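Long-range contacts in methionine gamma-lyase (Trichomonas vaginalis, PDB 1E5E), which belongs to the pyridoxal-phosphate-dependent Cys/Met metabolism enzymes and assembles from four chains, with a ligand pocket completed by residues of a second subunit: residues 156-161 with 185-190; 180-185 with 202-207; 309-314 with 373-378. One frame throughout, in Å; residues are numbered along the deposited sequence.

Interaction 1 of 3, residues 156-161 with 185-190. With PPJ (N-(hydroxy{3-hydroxy-2-methyl-5-[(phosphonooxy)methyl]pyridin-4-yl}methyl)norvaline), chain C.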
loop_
_atom_site.group_PDB
_atom_site.type_symbol
_atom_site.label_atom_id
_atom_site.label_comp_id
_atom_site.label_asym_id
_atom_site.label_seq_id
_atom_site.Cartn_x
_atom_site.Cartn_y
_atom_site.Cartn_z
ATOM N N PRO A 156 -5.309 24.774 21.821
ATOM C CA PRO A 156 -4.279 25.800 21.997
ATOM C C PRO A 156 -3.716 26.235 20.660
ATOM O O PRO A 156 -3.678 25.403 19.719
ATOM C CB PRO A 156 -3.204 25.128 22.830
ATOM C CG PRO A 156 -3.845 23.907 23.442
ATOM C CD PRO A 156 -4.909 23.504 22.445
ATOM N N ALA A 157 -3.285 27.491 20.533
ATOM C CA ALA A 157 -2.820 28.011 19.259
ATOM C C ALA A 157 -1.433 27.561 18.803
ATOM O O ALA A 157 -0.500 27.329 19.573
ATOM C CB ALA A 157 -2.764 29.554 19.285
ATOM N N ASN A 158 -1.303 27.442 17.483
ATOM C CA ASN A 158 -0.040 27.015 16.871
ATOM C C ASN A 158 0.710 28.274 16.499
ATOM O O ASN A 158 0.185 28.999 15.651
ATOM C CB ASN A 158 -0.355 26.163 15.633
ATOM C CG ASN A 158 0.896 25.651 14.940
ATOM O OD1 ASN A 158 2.027 25.924 15.388
ATOM N ND2 ASN A 158 0.691 24.867 13.876
ATOM N N PRO A 159 1.845 28.561 17.096
ATOM C CA PRO A 159 2.541 27.689 18.010
ATOM C C PRO A 159 2.671 28.143 19.454
ATOM O O PRO A 159 3.340 27.459 20.242
ATOM C CB PRO A 159 3.937 27.778 17.359
ATOM C CG PRO A 159 4.092 29.251 17.113
ATOM C CD PRO A 159 2.696 29.755 16.777
ATOM N N THR A 160 2.069 29.249 19.847
ATOM C CA THR A 160 2.230 29.740 21.234
ATOM C C THR A 160 1.483 28.986 22.322
ATOM O O THR A 160 1.816 29.064 23.514
ATOM C CB THR A 160 1.840 31.222 21.263
ATOM O OG1 THR A 160 0.430 31.287 21.029
ATOM C CG2 THR A 160 2.539 31.975 20.101
ATOM N N LEU A 161 0.502 28.150 21.976
ATOM C CA LEU A 161 -0.344 27.381 22.833
ATOM C C LEU A 161 -1.270 28.287 23.653
ATOM O O LEU A 161 -1.819 27.923 24.692
ATOM C CB LEU A 161 0.415 26.409 23.749
ATOM C CG LEU A 161 1.470 25.533 23.036
ATOM C CD1 LEU A 161 2.149 24.569 24.001
ATOM C CD2 LEU A 161 0.833 24.807 21.847
ATOM N N ASN A 185 -9.083 21.844 15.838
ATOM C CA ASN A 185 -8.871 20.996 16.999
ATOM C C ASN A 185 -7.727 20.022 16.851
ATOM O O ASN A 185 -7.656 19.050 17.609
ATOM C CB ASN A 185 -10.187 20.234 17.299
ATOM C CG ASN A 185 -10.275 19.668 18.706
ATOM O OD1 ASN A 185 -9.753 20.297 19.644
ATOM N ND2 ASN A 185 -10.865 18.479 18.907
ATOM N N THR A 186 -6.816 20.299 15.927
ATOM C CA THR A 186 -5.671 19.453 15.647
ATOM C C THR A 186 -4.784 19.192 16.857
ATOM O O THR A 186 -4.464 18.056 17.119
ATOM C CB THR A 186 -4.772 20.141 14.591
ATOM O OG1 THR A 186 -5.497 20.349 13.377
ATOM C CG2 THR A 186 -3.543 19.293 14.285
ATOM N N PHE A 187 -4.372 20.238 17.558
ATOM C CA PHE A 187 -3.491 20.103 18.727
ATOM C C PHE A 187 -4.140 19.299 19.815
ATOM O O PHE A 187 -3.397 18.582 20.487
ATOM C CB PHE A 187 -3.052 21.456 19.295
ATOM C CG PHE A 187 -1.878 22.050 18.567
ATOM C CD1 PHE A 187 -1.577 21.688 17.260
ATOM C CD2 PHE A 187 -1.120 23.037 19.171
ATOM C CE1 PHE A 187 -0.494 22.231 16.596
ATOM C CE2 PHE A 187 -0.020 23.583 18.525
ATOM C CZ PHE A 187 0.302 23.177 17.243
ATOM N N CYS A 188 -5.467 19.311 19.946
ATOM C CA CYS A 188 -6.044 18.487 21.003
ATOM C C CYS A 188 -6.385 17.061 20.605
ATOM O O CYS A 188 -6.166 16.111 21.394
ATOM C CB CYS A 188 -7.340 19.141 21.464
ATOM S SG CYS A 188 -7.203 20.670 22.408
ATOM N N SER A 189 -7.015 16.895 19.457
ATOM C CA SER A 189 -7.534 15.631 18.936
ATOM C C SER A 189 -8.879 15.461 19.643
ATOM O O SER A 189 -9.058 16.021 20.714
ATOM C CB SER A 189 -6.650 14.387 19.118
ATOM O OG SER A 189 -6.957 13.751 20.362
ATOM N N PRO A 190 -9.747 14.578 19.157
ATOM C CA PRO A 190 -11.036 14.314 19.733
ATOM C C PRO A 190 -10.901 13.632 21.084
ATOM O O PRO A 190 -11.891 13.575 21.829
ATOM C CB PRO A 190 -11.765 13.374 18.749
ATOM C CG PRO A 190 -11.015 13.484 17.461
ATOM C CD PRO A 190 -9.599 13.905 17.829
HETATM N N1 PPJ C . -3.986 23.042 11.152
HETATM C C2 PPJ C . -3.022 22.984 12.094
HETATM C C6 PPJ C . -3.687 22.873 9.834
HETATM C C2A PPJ C . -3.105 23.546 13.379
HETATM C C3 PPJ C . -1.753 22.561 11.649
HETATM O O3 PPJ C . -0.805 22.646 12.544
HETATM C C4 PPJ C . -1.491 22.181 10.329
HETATM C C4A PPJ C . -0.164 21.778 9.990
HETATM C C5 PPJ C . -2.459 22.395 9.349
HETATM N N PPJ C . 0.931 22.170 10.667
HETATM C C5A PPJ C . -2.379 21.896 8.008
HETATM O OP4 PPJ C . -2.556 20.616 8.020
HETATM P P PPJ C . -1.818 19.878 6.816
HETATM O OP1 PPJ C . -2.249 18.350 6.958
HETATM O OP2 PPJ C . -0.278 20.072 6.967
HETATM O OP3 PPJ C . -2.286 20.440 5.402
HETATM C CA PPJ C . 2.197 21.728 10.422
HETATM C CB PPJ C . 2.736 21.628 9.057
HETATM C C PPJ C . 3.167 22.257 11.327
HETATM C CG PPJ C . 3.017 22.824 8.222
HETATM C CD PPJ C . 4.449 23.084 8.245
HETATM O O PPJ C . 2.766 23.117 12.192
HETATM O OXT PPJ C . 4.255 21.595 11.619
#
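The ring of F187 drives into the loop 156-161, and its far end is where the packing is tightest: CZ of F187 lies 3.4 Å from CG of N158. The two side chains cross at about a right angle, with the amide and ring planes 38° apart. L161 arrives at the ring edge, near its plane, placing CD2 3.6 Å from F187 CE2, while the carbonyl O of P156 comes obliquely to within 3.5 Å of F187 CD2. Toward C188 the contact thins to a single touch, P156 CD on C188 SG at 3.6 Å. No hydrogen bond spans the two loops. N158 extends past the ring because CG stands anti to the backbone N (chi1 -179°), and its ND2 donates to O of PPJ over 3.2 Å, nearly straight at 163°, and weakly to O3 of PPJ. OD1 of N158 takes a bond from R373, which fixes which way round the amide sits. Cis peptide bonds before P156 and P159 shape this loop. Entirely buried, the contact joins the loop between strand 148-154 and helix 166-174 to the one after strand 180-184, and both L161 and F187 rest on M311 of strand 311-316.

Interaction 2 of 3, residues 180-185 with 202-207. With PPJ (N-(hydroxy{3-hydroxy-2-methyl-5-[(phosphonooxy)methyl]pyridin-4-yl}methyl)norvaline), chain C.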
loop_
_atom_site.group_PDB
_atom_site.type_symbol
_atom_site.label_atom_id
_atom_site.label_comp_id
_atom_site.label_asym_id
_atom_site.label_seq_id
_atom_site.Cartn_x
_atom_site.Cartn_y
_atom_site.Cartn_z
ATOM N N LEU A 180 -20.863 31.351 11.643
ATOM C CA LEU A 180 -20.364 29.988 11.943
ATOM C C LEU A 180 -19.062 30.064 12.729
ATOM O O LEU A 180 -18.154 30.812 12.338
ATOM C CB LEU A 180 -20.159 29.258 10.591
ATOM C CG LEU A 180 -21.499 28.744 10.021
ATOM C CD1 LEU A 180 -21.333 28.099 8.665
ATOM C CD2 LEU A 180 -22.144 27.759 11.009
ATOM N N VAL A 181 -19.007 29.331 13.834
ATOM C CA VAL A 181 -17.755 29.297 14.588
ATOM C C VAL A 181 -17.039 28.014 14.182
ATOM O O VAL A 181 -17.587 26.917 14.338
ATOM C CB VAL A 181 -17.964 29.352 16.101
ATOM C CG1 VAL A 181 -16.612 29.285 16.817
ATOM C CG2 VAL A 181 -18.683 30.687 16.389
ATOM N N ILE A 182 -15.791 28.125 13.795
ATOM C CA ILE A 182 -15.002 27.003 13.300
ATOM C C ILE A 182 -13.791 26.842 14.207
ATOM O O ILE A 182 -13.061 27.835 14.359
ATOM C CB ILE A 182 -14.566 27.223 11.836
ATOM C CG1 ILE A 182 -15.775 27.394 10.899
ATOM C CG2 ILE A 182 -13.693 26.057 11.369
ATOM C CD1 ILE A 182 -15.429 27.754 9.455
ATOM N N ALA A 183 -13.585 25.683 14.803
ATOM C CA ALA A 183 -12.388 25.526 15.664
ATOM C C ALA A 183 -11.417 24.530 15.040
ATOM O O ALA A 183 -11.936 23.512 14.560
ATOM C CB ALA A 183 -12.846 25.027 17.021
ATOM N N ASP A 184 -10.125 24.829 14.962
ATOM C CA ASP A 184 -9.156 23.833 14.453
ATOM C C ASP A 184 -8.640 23.088 15.679
ATOM O O ASP A 184 -7.915 23.617 16.528
ATOM C CB ASP A 184 -8.078 24.482 13.600
ATOM C CG ASP A 184 -6.986 23.529 13.141
ATOM O OD1 ASP A 184 -6.863 22.416 13.683
ATOM O OD2 ASP A 184 -6.169 23.948 12.288
ATOM N N ASN A 185 -9.083 21.844 15.838
ATOM C CA ASN A 185 -8.871 20.996 16.999
ATOM C C ASN A 185 -7.727 20.022 16.851
ATOM O O ASN A 185 -7.656 19.050 17.609
ATOM C CB ASN A 185 -10.187 20.234 17.299
ATOM C CG ASN A 185 -10.275 19.668 18.706
ATOM O OD1 ASN A 185 -9.753 20.297 19.644
ATOM N ND2 ASN A 185 -10.865 18.479 18.907
ATOM N N VAL A 202 -18.373 23.937 13.481
ATOM C CA VAL A 202 -17.542 23.137 12.615
ATOM C C VAL A 202 -16.172 22.933 13.272
ATOM O O VAL A 202 -15.584 23.862 13.825
ATOM C CB VAL A 202 -17.273 23.798 11.236
ATOM C CG1 VAL A 202 -16.637 22.798 10.287
ATOM C CG2 VAL A 202 -18.516 24.373 10.573
ATOM N N VAL A 203 -15.674 21.700 13.238
ATOM C CA VAL A 203 -14.378 21.355 13.811
ATOM C C VAL A 203 -13.512 20.794 12.698
ATOM O O VAL A 203 -13.940 19.897 11.948
ATOM C CB VAL A 203 -14.498 20.301 14.947
ATOM C CG1 VAL A 203 -13.109 19.894 15.473
ATOM C CG2 VAL A 203 -15.384 20.811 16.088
ATOM N N VAL A 204 -12.313 21.355 12.502
ATOM C CA VAL A 204 -11.425 20.811 11.469
ATOM C C VAL A 204 -10.176 20.240 12.141
ATOM O O VAL A 204 -9.877 20.578 13.302
ATOM C CB VAL A 204 -11.035 21.886 10.455
ATOM C CG1 VAL A 204 -12.269 22.414 9.709
ATOM C CG2 VAL A 204 -10.356 23.100 11.130
ATOM N N HIS A 205 -9.463 19.366 11.423
ATOM C CA HIS A 205 -8.225 18.779 11.845
ATOM C C HIS A 205 -7.271 18.538 10.656
ATOM O O HIS A 205 -7.694 18.146 9.576
ATOM C CB HIS A 205 -8.337 17.342 12.397
ATOM C CG HIS A 205 -9.119 17.181 13.663
ATOM N ND1 HIS A 205 -8.517 17.228 14.906
ATOM C CD2 HIS A 205 -10.430 16.981 13.883
ATOM C CE1 HIS A 205 -9.441 17.052 15.830
ATOM N NE2 HIS A 205 -10.618 16.915 15.234
ATOM N N SER A 206 -6.002 18.641 10.979
ATOM C CA SER A 206 -4.933 18.144 10.147
ATOM C C SER A 206 -4.794 16.728 10.749
ATOM O O SER A 206 -4.212 16.531 11.819
ATOM C CB SER A 206 -3.604 18.851 10.297
ATOM O OG SER A 206 -2.571 18.097 9.634
ATOM N N ALA A 207 -5.350 15.727 10.051
ATOM C CA ALA A 207 -5.284 14.346 10.525
ATOM C C ALA A 207 -3.862 13.815 10.337
ATOM O O ALA A 207 -3.411 12.881 11.020
ATOM C CB ALA A 207 -6.305 13.462 9.796
HETATM N N1 PPJ C . -3.986 23.042 11.152
HETATM C C2 PPJ C . -3.022 22.984 12.094
HETATM C C6 PPJ C . -3.687 22.873 9.834
HETATM C C2A PPJ C . -3.105 23.546 13.379
HETATM C C3 PPJ C . -1.753 22.561 11.649
HETATM O O3 PPJ C . -0.805 22.646 12.544
HETATM C C4 PPJ C . -1.491 22.181 10.329
HETATM C C4A PPJ C . -0.164 21.778 9.990
HETATM C C5 PPJ C . -2.459 22.395 9.349
HETATM N N PPJ C . 0.931 22.170 10.667
HETATM C C5A PPJ C . -2.379 21.896 8.008
HETATM O OP4 PPJ C . -2.556 20.616 8.020
HETATM P P PPJ C . -1.818 19.878 6.816
HETATM O OP1 PPJ C . -2.249 18.350 6.958
HETATM O OP2 PPJ C . -0.278 20.072 6.967
HETATM O OP3 PPJ C . -2.286 20.440 5.402
HETATM C CA PPJ C . 2.197 21.728 10.422
HETATM C CB PPJ C . 2.736 21.628 9.057
HETATM C C PPJ C . 3.167 22.257 11.327
HETATM C CG PPJ C . 3.017 22.824 8.222
HETATM C CD PPJ C . 4.449 23.084 8.245
HETATM O O PPJ C . 2.766 23.117 12.192
HETATM O OXT PPJ C . 4.255 21.595 11.619
#
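The imidazole of H205 and the amide of N185 lie side by side and point the same way, their planes 53° apart. CE1 of H205 is 3.6 Å from N185 CB, and the backbone O of N185 approaches the ring obliquely, 3.2 Å from that same CE1; E75 accepts from both NE2 of H205 and ND2 of N185. The pair sits at the C-terminal end of parallel strands 180-184 and 202-206, in the central mixed sheet of this PLP-enzyme fold. Their axes run 26° apart, and four backbone bonds lace them. On one face I182 packs alongside V202, with I182 CG1 3.9 Å from V202 CB. There too CB of D184 meets CG2 of V204 at 3.6 Å, and helix 86-97 touches I182 and D184. On the other face V203 CG1 lies against N185 CB. With CG opposite the backbone N (chi1 175°), D184 carries its carboxylate to the ligand: OD2 is 2.6 Å from N1 of PPJ, an aspartate facing the pyridine nitrogen as in fold-type I PLP enzymes. T186 holds the other oxygen, OD1, and so helps orient the group. At the end of strand 202-206, OG of S206 donates to the phosphate oxygen OP1 of PPJ at 2.7 Å.

Interaction 3 of 3, residues 309-314 with 373-378. With PPJ (N-(hydroxy{3-hydroxy-2-methyl-5-[(phosphonooxy)methyl]pyridin-4-yl}methyl)norvaline), chain C.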
loop_
_atom_site.group_PDB
_atom_site.type_symbol
_atom_site.label_atom_id
_atom_site.label_comp_id
_atom_site.label_asym_id
_atom_site.label_seq_id
_atom_site.Cartn_x
_atom_site.Cartn_y
_atom_site.Cartn_z
ATOM N N GLY A 309 -2.304 17.532 26.655
ATOM C CA GLY A 309 -1.691 17.507 25.322
ATOM C C GLY A 309 -0.186 17.255 25.362
ATOM O O GLY A 309 0.396 17.162 26.437
ATOM N N SER A 310 0.425 17.148 24.184
ATOM C CA SER A 310 1.852 16.832 24.184
ATOM C C SER A 310 2.639 17.926 23.492
ATOM O O SER A 310 3.835 17.702 23.352
ATOM C CB SER A 310 2.066 15.435 23.602
ATOM O OG SER A 310 2.068 15.493 22.182
ATOM N N MET A 311 1.994 19.057 23.230
ATOM C CA MET A 311 2.671 20.219 22.663
ATOM C C MET A 311 3.246 21.030 23.851
ATOM O O MET A 311 2.591 21.248 24.870
ATOM C CB MET A 311 1.779 21.151 21.826
ATOM C CG MET A 311 1.139 20.471 20.589
ATOM S SD MET A 311 2.356 19.661 19.535
ATOM C CE MET A 311 3.278 21.002 18.866
ATOM N N ILE A 312 4.468 21.519 23.673
ATOM C CA ILE A 312 5.144 22.331 24.658
ATOM C C ILE A 312 5.840 23.434 23.879
ATOM O O ILE A 312 6.598 23.040 22.999
ATOM C CB ILE A 312 6.190 21.563 25.479
ATOM C CG1 ILE A 312 5.620 20.399 26.321
ATOM C CG2 ILE A 312 6.880 22.537 26.452
ATOM C CD1 ILE A 312 6.742 19.555 26.972
ATOM N N THR A 313 5.662 24.714 24.192
ATOM C CA THR A 313 6.445 25.711 23.437
ATOM C C THR A 313 7.347 26.475 24.404
ATOM O O THR A 313 6.883 26.719 25.528
ATOM C CB THR A 313 5.484 26.639 22.684
ATOM O OG1 THR A 313 4.859 25.881 21.629
ATOM C CG2 THR A 313 6.225 27.827 22.083
ATOM N N PHE A 314 8.599 26.744 24.080
ATOM C CA PHE A 314 9.464 27.368 25.068
ATOM C C PHE A 314 10.411 28.323 24.352
ATOM O O PHE A 314 10.632 28.349 23.141
ATOM C CB PHE A 314 10.227 26.406 25.981
ATOM C CG PHE A 314 11.166 25.470 25.245
ATOM C CD1 PHE A 314 10.677 24.370 24.538
ATOM C CD2 PHE A 314 12.518 25.647 25.294
ATOM C CE1 PHE A 314 11.527 23.511 23.864
ATOM C CE2 PHE A 314 13.405 24.798 24.622
ATOM C CZ PHE A 314 12.889 23.725 23.909
ATOM N N ARG A 373 9.148 25.099 19.263
ATOM C CA ARG A 373 7.922 24.306 19.465
ATOM C C ARG A 373 8.263 22.814 19.508
ATOM O O ARG A 373 8.934 22.267 18.635
ATOM C CB ARG A 373 6.878 24.620 18.392
ATOM C CG ARG A 373 5.512 23.981 18.601
ATOM C CD ARG A 373 4.676 23.989 17.301
ATOM N NE ARG A 373 5.263 23.037 16.334
ATOM C CZ ARG A 373 4.841 22.921 15.059
ATOM N NH1 ARG A 373 3.857 23.682 14.596
ATOM N NH2 ARG A 373 5.427 22.043 14.258
ATOM N N LEU A 374 7.701 22.067 20.452
ATOM C CA LEU A 374 8.035 20.673 20.668
ATOM C C LEU A 374 6.739 19.867 20.666
ATOM O O LEU A 374 5.829 20.344 21.339
ATOM C CB LEU A 374 8.745 20.468 22.003
ATOM C CG LEU A 374 9.005 19.070 22.542
ATOM C CD1 LEU A 374 10.028 18.292 21.706
ATOM C CD2 LEU A 374 9.481 19.186 24.005
ATOM N N SER A 375 6.767 18.682 20.066
ATOM C CA SER A 375 5.634 17.801 20.059
ATOM C C SER A 375 6.177 16.499 20.657
ATOM O O SER A 375 7.150 16.028 20.098
ATOM C CB SER A 375 5.115 17.461 18.636
ATOM O OG SER A 375 3.882 16.740 18.796
ATOM N N VAL A 376 5.748 16.143 21.845
ATOM C CA VAL A 376 6.393 15.034 22.549
ATOM C C VAL A 376 5.740 13.727 22.089
ATOM O O VAL A 376 4.505 13.673 22.072
ATOM C CB VAL A 376 6.176 15.211 24.064
ATOM C CG1 VAL A 376 6.641 14.031 24.894
ATOM C CG2 VAL A 376 6.895 16.487 24.521
ATOM N N GLY A 377 6.526 12.700 21.880
ATOM C CA GLY A 377 6.053 11.383 21.486
ATOM C C GLY A 377 6.058 10.392 22.665
ATOM O O GLY A 377 5.963 10.818 23.813
ATOM N N ILE A 378 6.186 9.091 22.377
ATOM C CA ILE A 378 6.067 8.061 23.381
ATOM C C ILE A 378 7.371 7.359 23.756
ATOM O O ILE A 378 7.357 6.288 24.374
ATOM C CB ILE A 378 5.020 7.003 22.971
ATOM C CG1 ILE A 378 5.483 6.377 21.631
ATOM C CG2 ILE A 378 3.645 7.676 22.820
ATOM C CD1 ILE A 378 4.396 5.464 21.056
HETATM N N1 PPJ C . -3.986 23.042 11.152
HETATM C C2 PPJ C . -3.022 22.984 12.094
HETATM C C6 PPJ C . -3.687 22.873 9.834
HETATM C C2A PPJ C . -3.105 23.546 13.379
HETATM C C3 PPJ C . -1.753 22.561 11.649
HETATM O O3 PPJ C . -0.805 22.646 12.544
HETATM C C4 PPJ C . -1.491 22.181 10.329
HETATM C C4A PPJ C . -0.164 21.778 9.990
HETATM C C5 PPJ C . -2.459 22.395 9.349
HETATM N N PPJ C . 0.931 22.170 10.667
HETATM C C5A PPJ C . -2.379 21.896 8.008
HETATM O OP4 PPJ C . -2.556 20.616 8.020
HETATM P P PPJ C . -1.818 19.878 6.816
HETATM O OP1 PPJ C . -2.249 18.350 6.958
HETATM O OP2 PPJ C . -0.278 20.072 6.967
HETATM O OP3 PPJ C . -2.286 20.440 5.402
HETATM C CA PPJ C . 2.197 21.728 10.422
HETATM C CB PPJ C . 2.736 21.628 9.057
HETATM C C PPJ C . 3.167 22.257 11.327
HETATM C CG PPJ C . 3.017 22.824 8.222
HETATM C CD PPJ C . 4.449 23.084 8.245
HETATM O O PPJ C . 2.766 23.117 12.192
HETATM O OXT PPJ C . 4.255 21.595 11.619
#
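M311 lays its terminal methyl against R373, CE to CD 3.7 Å, the two side chains crossing obliquely. Beyond that touch the guanidinium meets the carboxylate of PPJ edge-on: NH1 donates to O over 2.7 Å and NH2 to OXT over 2.9 Å, both nearly straight (165° and 169°), with the carboxylate carbon in the guanidinium plane. This two-pronged grip holds the carboxylate's rotation. Next out, T313 OG1, itself bonded to P159 O, sits 3.6 Å from R373 CG. The bend of M311 at chi2 (-53°) brings SD to 3.4 Å from S375 OG, a hydroxyl bonded to the backbone N of G340, and a further bend at chi3 turns CE toward R373. Behind these stands the antiparallel ladder: I312 and L374 form the hydrogen-bonded pair, I312 N reaching L374 O at 2.9 Å, and V376 N adds a bond to S310 O. On the reverse face I312 CD1 packs on V376 CG2 at 3.9 Å, with L374 alongside and helix 381-396 touching L374 and V376. An arginine presented by an antiparallel strand pair of the smaller sheet to a ligand carboxylate is a familiar feature of fold-type I PLP enzymes.

How the interactions relate
All three contacts converge on PPJ from different parts of the chain. Interaction 2 brings the large-sheet strands to the pyridine nitrogen and phosphate, interaction 3 brings the small sheet to the carboxylate, and interaction 1 lies between them. It shares N185 with interaction 2, and T186 OG1 is 3.0 Å from S206 N, a probable hydrogen bond. Toward interaction 3 it offers P159 O, 2.6 Å from T313 OG1, and N158 OD1, 3.0 Å from R373 NH1. Interactions 2 and 3 do not touch: their centres are about 20 Å apart and their nearest atoms about 9 Å. Y56 and R58 of the second subunit also bond PPJ.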